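Phosphoserine aminotransferase (Bacillus alcalophilus, PDB 1W23) catalyses the reversible, pyridoxal-phosphate-dependent transfer of an amino group from glutamate to 3-phosphohydroxypyruvate, giving phosphoserine, the second step of serine biosynthesis from 3-phosphoglycerate. Local coordinates at residues L296-N309 with V330-P342. Residues are numbered along the deposited sequence; the frame is centred on the assembly and turned at random. Where two conformers were deposited one is given.
Sequences LMNVTFNLRNEELN and VGGCRASIYNAVP
Strands 298-302 and 333-336 are antiparallel neighbours in the small three-stranded sheet of the C-terminal part of the chain, pairing V299 with A335 and F301 with C333 through their backbones; V299 N to A335 O is 2.9 Å. On the face packed against helices 306-318 and 343-359, C333 is slim enough for its CB to sit over the centre of the F301 ring, 3.7 Å from the centroid, a CH-pi contact. With CG between its own N and carbonyl carbon (chi1 59°), F301 turns its ring face to C333. The other face is polar. N298 ND2 donates to S336 OG at 2.9 Å and, more straightly, to Y338 OH at 3.0 Å, both acceptors near its amide plane, while OD1 takes N150 ND2. A leucine here would probably leave S336 OG and Y338 OH without their shared donor, and N150 ND2 without its acceptor. M297 SD lies at the tyrosine ring's edge, a Met-aromatic contact. G332 takes a positive phi, and a CB there would run into N302 OD1 and F301 O. Y338 OH also bonds A9 O, and the loop leaving strand 333-336 brings Y338 beside K196 and T152 of the cofactor site of a class-V aminotransferase.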
ATOM      1  N   LEU A 296       7.237  25.124   8.552  1.00  8.52           N
ATOM      2  CA  LEU A 296       8.623  24.675   8.474  1.00  8.86           C
ATOM      3  C   LEU A 296       8.840  23.605   7.431  1.00  8.67           C
ATOM      4  O   LEU A 296       9.988  23.235   7.175  1.00  9.65           O
ATOM      5  CB  LEU A 296       9.085  24.202   9.860  1.00  9.53           C
ATOM      6  CG  LEU A 296       9.104  25.301  10.919  1.00  9.79           C
ATOM      7  CD1 LEU A 296       9.384  24.678  12.284  1.00 11.34           C
ATOM      8  CD2 LEU A 296      10.130  26.378  10.598  1.00 12.48           C
ATOM      9  N   MET A 297       7.765  23.065   6.853  1.00  8.55           N
ATOM     10  CA  MET A 297       7.783  21.922   5.946  1.00  8.29           C
ATOM     11  C   MET A 297       7.506  22.270   4.470  1.00  8.36           C
ATOM     12  O   MET A 297       8.078  21.633   3.588  1.00  8.93           O
ATOM     13  CB  MET A 297       6.740  20.890   6.430  1.00  8.48           C
ATOM     14  CG  MET A 297       7.065  20.276   7.771  1.00  8.99           C
ATOM     15  SD  MET A 297       8.380  19.027   7.785  1.00  9.55           S
ATOM     16  CE  MET A 297       9.826  19.936   8.348  1.00 10.68           C
ATOM     17  N   ASN A 298       6.618  23.253   4.224  1.00  8.25           N
ATOM     18  CA  ASN A 298       6.265  23.647   2.876  1.00  8.73           C
ATOM     19  C   ASN A 298       6.243  25.164   2.797  1.00  8.34           C
ATOM     20  O   ASN A 298       5.443  25.786   3.447  1.00  9.53           O
ATOM     21  CB  ASN A 298       4.897  23.096   2.427  1.00  8.96           C
ATOM     22  CG  ASN A 298       4.790  21.596   2.599  1.00  8.83           C
ATOM     23  OD1 ASN A 298       4.257  21.141   3.632  1.00  9.35           O
ATOM     24  ND2 ASN A 298       5.204  20.797   1.621  1.00  9.38           N
ATOM     25  N   VAL A 299       7.167  25.742   2.001  1.00  8.75           N
ATOM     26  CA  VAL A 299       7.289  27.196   1.884  1.00  9.07           C
ATOM     27  C   VAL A 299       6.643  27.632   0.581  1.00  8.70           C
ATOM     28  O   VAL A 299       7.130  27.313  -0.519  1.00  9.44           O
ATOM     29  CB  VAL A 299       8.764  27.637   1.938  1.00  9.29           C
ATOM     30  CG1 VAL A 299       8.831  29.148   1.811  1.00 11.52           C
ATOM     31  CG2 VAL A 299       9.474  27.142   3.181  1.00 10.38           C
ATOM     32  N   THR A 300       5.538  28.357   0.698  1.00  8.83           N
ATOM     33  CA  THR A 300       4.738  28.753  -0.466  1.00  9.19           C
ATOM     34  C   THR A 300       4.939  30.229  -0.783  1.00  9.35           C
ATOM     35  O   THR A 300       4.903  31.101   0.118  1.00  9.76           O
ATOM     36  CB  THR A 300       3.261  28.410  -0.228  1.00  9.93           C
ATOM     37  OG1 THR A 300       2.864  29.006   1.003  1.00 10.16           O
ATOM     38  CG2 THR A 300       3.039  26.903  -0.207  1.00  9.99           C
ATOM     39  N   PHE A 301       5.150  30.560  -2.070  1.00  9.63           N
ATOM     40  CA  PHE A 301       5.417  31.952  -2.413  1.00  9.80           C
ATOM     41  C   PHE A 301       5.112  32.170  -3.904  1.00  9.75           C
ATOM     42  O   PHE A 301       5.031  31.247  -4.693  1.00 10.71           O
ATOM     43  CB  PHE A 301       6.837  32.385  -2.101  1.00  9.74           C
ATOM     44  CG  PHE A 301       7.937  31.600  -2.788  1.00  9.81           C
ATOM     45  CD1 PHE A 301       8.518  32.112  -3.959  1.00 10.87           C
ATOM     46  CD2 PHE A 301       8.398  30.392  -2.321  1.00 10.91           C
ATOM     47  CE1 PHE A 301       9.530  31.432  -4.624  1.00 12.08           C
ATOM     48  CE2 PHE A 301       9.446  29.733  -2.977  1.00 12.52           C
ATOM     49  CZ  PHE A 301       9.995  30.268  -4.116  1.00 11.67           C
ATOM     50  N   ASN A 302       4.964  33.458  -4.236  1.00 10.15           N
ATOM     51  CA  ASN A 302       4.759  33.919  -5.617  1.00 10.95           C
ATOM     52  C   ASN A 302       5.734  35.053  -5.905  1.00  9.85           C
ATOM     53  O   ASN A 302       6.128  35.783  -4.996  1.00 11.17           O
ATOM     54  CB  ASN A 302       3.316  34.452  -5.835  1.00 13.53           C
ATOM     55  CG  ASN A 302       2.296  33.379  -5.956  1.00 13.67           C
ATOM     56  OD1 ASN A 302       2.051  32.915  -7.098  1.00 15.04           O
ATOM     57  ND2 ASN A 302       1.689  32.954  -4.850  1.00 15.82           N
ATOM     58  N   LEU A 303       6.017  35.271  -7.175  1.00 10.50           N
ATOM     59  CA  LEU A 303       6.670  36.469  -7.676  1.00 10.80           C
ATOM     60  C   LEU A 303       5.585  37.498  -7.973  1.00 11.70           C
ATOM     61  O   LEU A 303       4.400  37.280  -7.714  1.00 12.20           O
ATOM     62  CB  LEU A 303       7.580  36.121  -8.859  1.00 10.77           C
ATOM     63  CG  LEU A 303       8.887  35.399  -8.494  1.00 10.80           C
ATOM     64  CD1 LEU A 303       8.691  33.941  -8.072  1.00 11.48           C
ATOM     65  CD2 LEU A 303       9.867  35.488  -9.669  1.00 12.60           C
ATOM     66  N   ARG A 304       5.942  38.682  -8.519  1.00 12.73           N
ATOM     67  CA  ARG A 304       4.944  39.743  -8.666  1.00 12.15           C
ATOM     68  C   ARG A 304       3.896  39.499  -9.746  1.00 13.74           C
ATOM     69  O   ARG A 304       2.842  40.162  -9.753  1.00 15.32           O
ATOM     70  CB  ARG A 304       5.630  41.093  -8.959  1.00 12.46           C
ATOM     71  CG  ARG A 304       6.222  41.762  -7.727  1.00 12.84           C
ATOM     72  CD  ARG A 304       6.593  43.235  -7.989  1.00 13.05           C
ATOM     73  NE  ARG A 304       6.922  43.896  -6.717  1.00 12.27           N
ATOM     74  CZ  ARG A 304       8.169  43.948  -6.204  1.00 11.43           C
ATOM     75  NH1 ARG A 304       9.216  43.456  -6.878  1.00 12.71           N
ATOM     76  NH2 ARG A 304       8.299  44.512  -5.007  1.00 12.57           N
ATOM     77  N   ASN A 305       4.100  38.638 -10.719  1.00 13.46           N
ATOM     78  CA  ASN A 305       3.119  38.295 -11.734  1.00 14.25           C
ATOM     79  C   ASN A 305       3.384  36.891 -12.223  1.00 14.07           C
ATOM     80  O   ASN A 305       4.392  36.249 -11.885  1.00 14.12           O
ATOM     81  CB  ASN A 305       3.118  39.373 -12.817  1.00 16.44           C
ATOM     82  CG  ASN A 305       4.450  39.521 -13.533  1.00 18.50           C
ATOM     83  OD1 ASN A 305       4.931  38.531 -14.069  1.00 19.96           O
ATOM     84  ND2 ASN A 305       5.020  40.719 -13.520  1.00 24.12           N
ATOM     85  N   GLU A 306       2.470  36.358 -12.995  1.00 16.39           N
ATOM     86  CA  GLU A 306       2.493  34.980 -13.413  1.00 15.94           C
ATOM     87  C   GLU A 306       3.610  34.787 -14.427  1.00 15.22           C
ATOM     88  O   GLU A 306       4.233  33.701 -14.477  1.00 16.57           O
ATOM     89  CB  GLU A 306       1.127  34.550 -14.002  1.00 19.73           C
ATOM     90  CG  GLU A 306       1.102  33.120 -14.466  1.00 21.17           C
ATOM     91  CD  GLU A 306       1.419  32.133 -13.384  1.00 25.97           C
ATOM     92  OE1 GLU A 306       1.350  32.418 -12.174  1.00 21.27           O
ATOM     93  OE2 GLU A 306       1.752  31.009 -13.844  1.00 25.26           O
ATOM     94  N   GLU A 307       3.909  35.788 -15.254  1.00 16.15           N
ATOM     95  CA  GLU A 307       5.043  35.642 -16.181  1.00 16.93           C
ATOM     96  C   GLU A 307       6.374  35.443 -15.459  1.00 15.36           C
ATOM     97  O   GLU A 307       7.187  34.558 -15.807  1.00 15.01           O
ATOM     98  CB  GLU A 307       5.089  36.856 -17.100  1.00 19.09           C
ATOM     99  CG  GLU A 307       3.841  36.972 -17.950  1.00 22.71           C
ATOM    100  CD  GLU A 307       2.579  37.536 -17.338  1.00 24.77           C
ATOM    101  OE1 GLU A 307       2.587  38.244 -16.318  1.00 31.39           O
ATOM    102  OE2 GLU A 307       1.479  37.316 -17.896  1.00 40.66           O
ATOM    103  N   LEU A 308       6.620  36.223 -14.431  1.00 14.29           N
ATOM    104  CA  LEU A 308       7.804  35.999 -13.588  1.00 13.43           C
ATOM    105  C   LEU A 308       7.760  34.691 -12.874  1.00 12.35           C
ATOM    106  O   LEU A 308       8.806  34.029 -12.759  1.00 13.19           O
ATOM    107  CB  LEU A 308       7.946  37.147 -12.565  1.00 13.56           C
ATOM    108  CG  LEU A 308       8.440  38.496 -13.161  1.00 15.49           C
ATOM    109  CD1 LEU A 308       8.229  39.606 -12.130  1.00 17.97           C
ATOM    110  CD2 LEU A 308       9.894  38.357 -13.535  1.00 20.07           C
ATOM    111  N   ASN A 309       6.616  34.256 -12.342  1.00 13.08           N
ATOM    112  CA  ASN A 309       6.547  32.924 -11.730  1.00 13.59           C
ATOM    113  C   ASN A 309       7.022  31.878 -12.751  1.00 13.22           C
ATOM    114  O   ASN A 309       7.794  30.988 -12.392  1.00 13.02           O
ATOM    115  CB  ASN A 309       5.095  32.565 -11.377  1.00 14.00           C
ATOM    116  CG  ASN A 309       4.624  32.990 -10.018  1.00 14.83           C
ATOM    117  OD1 ASN A 309       5.412  33.292  -9.110  1.00 17.21           O
ATOM    118  ND2 ASN A 309       3.247  32.972  -9.819  1.00 16.05           N
ATOM    119  N   VAL A 330      -3.448  25.961  -6.687  1.00 16.90           N
ATOM    120  CA  VAL A 330      -3.098  27.298  -6.257  1.00 16.17           C
ATOM    121  C   VAL A 330      -1.981  27.995  -7.056  1.00 15.76           C
ATOM    122  O   VAL A 330      -1.808  29.201  -6.985  1.00 17.79           O
ATOM    123  CB  VAL A 330      -2.679  27.369  -4.763  1.00 16.13           C
ATOM    124  CG1 VAL A 330      -3.834  26.944  -3.858  1.00 18.32           C
ATOM    125  CG2 VAL A 330      -1.442  26.551  -4.468  1.00 15.32           C
ATOM    126  N   GLY A 331      -1.205  27.264  -7.843  1.00 15.92           N
ATOM    127  CA  GLY A 331      -0.169  27.969  -8.569  1.00 16.71           C
ATOM    128  C   GLY A 331       0.962  28.422  -7.657  1.00 14.27           C
ATOM    129  O   GLY A 331       1.214  27.943  -6.577  1.00 14.55           O
ATOM    130  N   GLY A 332       1.724  29.426  -8.172  1.00 15.22           N
ATOM    131  CA  GLY A 332       2.915  29.906  -7.543  1.00 13.48           C
ATOM    132  C   GLY A 332       3.965  28.822  -7.373  1.00 12.11           C
ATOM    133  O   GLY A 332       4.117  27.929  -8.220  1.00 12.08           O
ATOM    134  N   CYS A 333       4.726  28.922  -6.276  1.00 10.97           N
ATOM    135  CA  CYS A 333       5.884  28.102  -6.014  1.00 10.39           C
ATOM    136  C   CYS A 333       5.728  27.434  -4.643  1.00  9.11           C
ATOM    137  O   CYS A 333       5.102  28.020  -3.734  1.00 10.12           O
ATOM    138  CB  CYS A 333       7.173  28.933  -6.000  1.00 11.06           C
ATOM    139  SG  CYS A 333       7.367  29.948  -7.490  1.00 12.63           S
ATOM    140  N   ARG A 334       6.311  26.276  -4.466  1.00  9.32           N
ATOM    141  CA  ARG A 334       6.276  25.578  -3.180  1.00  9.01           C
ATOM    142  C   ARG A 334       7.588  24.837  -3.028  1.00  8.98           C
ATOM    143  O   ARG A 334       7.882  23.927  -3.779  1.00  9.45           O
ATOM    144  CB  ARG A 334       5.113  24.592  -3.096  1.00  9.26           C
ATOM    145  CG  ARG A 334       5.081  23.832  -1.778  1.00  9.40           C
ATOM    146  CD  ARG A 334       3.807  23.019  -1.598  1.00  9.25           C
ATOM    147  NE  ARG A 334       3.592  22.077  -2.702  1.00  9.33           N
ATOM    148  CZ  ARG A 334       2.637  21.156  -2.688  1.00  9.99           C
ATOM    149  NH1 ARG A 334       1.825  21.024  -1.659  1.00 10.47           N
ATOM    150  NH2 ARG A 334       2.507  20.356  -3.779  1.00 11.07           N
ATOM    151  N   ALA A 335       8.388  25.256  -2.025  1.00  8.84           N
ATOM    152  CA  ALA A 335       9.629  24.567  -1.683  1.00  9.09           C
ATOM    153  C   ALA A 335       9.319  23.622  -0.501  1.00  8.76           C
ATOM    154  O   ALA A 335       9.108  24.104   0.630  1.00  9.52           O
ATOM    155  CB  ALA A 335      10.737  25.551  -1.303  1.00 10.01           C
ATOM    156  N   SER A 336       9.246  22.323  -0.751  1.00  8.65           N
ATOM    157  CA  SER A 336       9.001  21.342   0.306  1.00  8.74           C
ATOM    158  C   SER A 336      10.345  20.947   0.893  1.00  8.55           C
ATOM    159  O   SER A 336      11.260  20.550   0.184  1.00  9.54           O
ATOM    160  CB  SER A 336       8.226  20.162  -0.231  1.00  9.29           C
ATOM    161  OG  SER A 336       6.939  20.552  -0.696  1.00  9.60           O
ATOM    162  N   ILE A 337      10.453  21.146   2.215  1.00  8.96           N
ATOM    163  CA  ILE A 337      11.680  21.054   2.986  1.00  9.08           C
ATOM    164  C   ILE A 337      11.498  20.137   4.194  1.00  9.25           C
ATOM    165  O   ILE A 337      11.792  20.441   5.329  1.00 11.26           O
ATOM    166  CB  ILE A 337      12.198  22.469   3.362  1.00  9.31           C
ATOM    167  CG1 ILE A 337      11.140  23.336   4.039  1.00  9.37           C
ATOM    168  CG2 ILE A 337      12.777  23.147   2.138  1.00 10.43           C
ATOM    169  CD1 ILE A 337      11.714  24.621   4.642  1.00 10.14           C
ATOM    170  N   TYR A 338      10.972  18.937   3.911  1.00  9.44           N
ATOM    171  CA  TYR A 338      10.801  17.888   4.889  1.00  9.18           C
ATOM    172  C   TYR A 338      12.115  17.494   5.520  1.00  9.25           C
ATOM    173  O   TYR A 338      13.193  17.918   5.074  1.00 10.06           O
ATOM    174  CB  TYR A 338      10.157  16.683   4.185  1.00  9.58           C
ATOM    175  CG  TYR A 338       8.836  17.004   3.513  1.00  9.11           C
ATOM    176  CD1 TYR A 338       8.624  16.684   2.183  1.00 10.53           C
ATOM    177  CD2 TYR A 338       7.790  17.604   4.160  1.00 10.02           C
ATOM    178  CE1 TYR A 338       7.449  16.944   1.550  1.00  9.75           C
ATOM    179  CE2 TYR A 338       6.592  17.860   3.551  1.00 10.85           C
ATOM    180  CZ  TYR A 338       6.409  17.516   2.236  1.00  9.13           C
ATOM    181  OH  TYR A 338       5.190  17.821   1.633  1.00 10.26           O
ATOM    182  N   ASN A 339      12.062  16.642   6.533  1.00 10.26           N
ATOM    183  CA  ASN A 339      13.242  16.316   7.356  1.00 10.18           C
ATOM    184  C   ASN A 339      14.498  16.005   6.529  1.00 10.25           C
ATOM    185  O   ASN A 339      15.580  16.478   6.886  1.00 11.27           O
ATOM    186  CB  ASN A 339      12.943  15.066   8.166  1.00 10.79           C
ATOM    187  CG  ASN A 339      12.012  15.249   9.354  1.00  9.73           C
ATOM    188  OD1 ASN A 339      11.643  16.361   9.718  1.00  9.60           O
ATOM    189  ND2 ASN A 339      11.638  14.134   9.989  1.00 11.89           N
ATOM    190  N   ALA A 340      14.360  15.196   5.484  1.00 10.11           N
ATOM    191  CA  ALA A 340      15.539  14.706   4.764  1.00  9.80           C
ATOM    192  C   ALA A 340      16.073  15.645   3.699  1.00  9.08           C
ATOM    193  O   ALA A 340      17.129  15.354   3.127  1.00 10.17           O
ATOM    194  CB  ALA A 340      15.264  13.347   4.170  1.00 12.09           C
ATOM    195  N   VAL A 341      15.416  16.747   3.414  1.00  8.90           N
ATOM    196  CA  VAL A 341      15.969  17.682   2.442  1.00  9.34           C
ATOM    197  C   VAL A 341      17.230  18.296   3.023  1.00  9.57           C
ATOM    198  O   VAL A 341      17.182  18.876   4.122  1.00 10.46           O
ATOM    199  CB  VAL A 341      14.922  18.743   2.034  1.00  9.63           C
ATOM    200  CG1 VAL A 341      15.547  19.802   1.157  1.00 11.11           C
ATOM    201  CG2 VAL A 341      13.713  18.093   1.366  1.00 10.15           C
ATOM    202  N   PRO A 342      18.387  18.200   2.361  1.00  9.96           N
ATOM    203  CA  PRO A 342      19.637  18.697   2.970  1.00 10.65           C
ATOM    204  C   PRO A 342      19.690  20.205   2.991  1.00  9.92           C
ATOM    205  O   PRO A 342      19.157  20.893   2.119  1.00 10.42           O
ATOM    206  CB  PRO A 342      20.729  18.094   2.087  0.60 11.28           C
ATOM    207  CG  PRO A 342      20.063  18.032   0.766  0.60 12.87           C
ATOM    208  CD  PRO A 342      18.629  17.574   1.034  0.60 12.25           C
TER
HETATM  209  O   HOH W   1      -0.475  30.899  -5.044  1.00 23.25           O
HETATM  210  O   HOH W   2       0.986  30.356 -10.768  1.00 29.01           O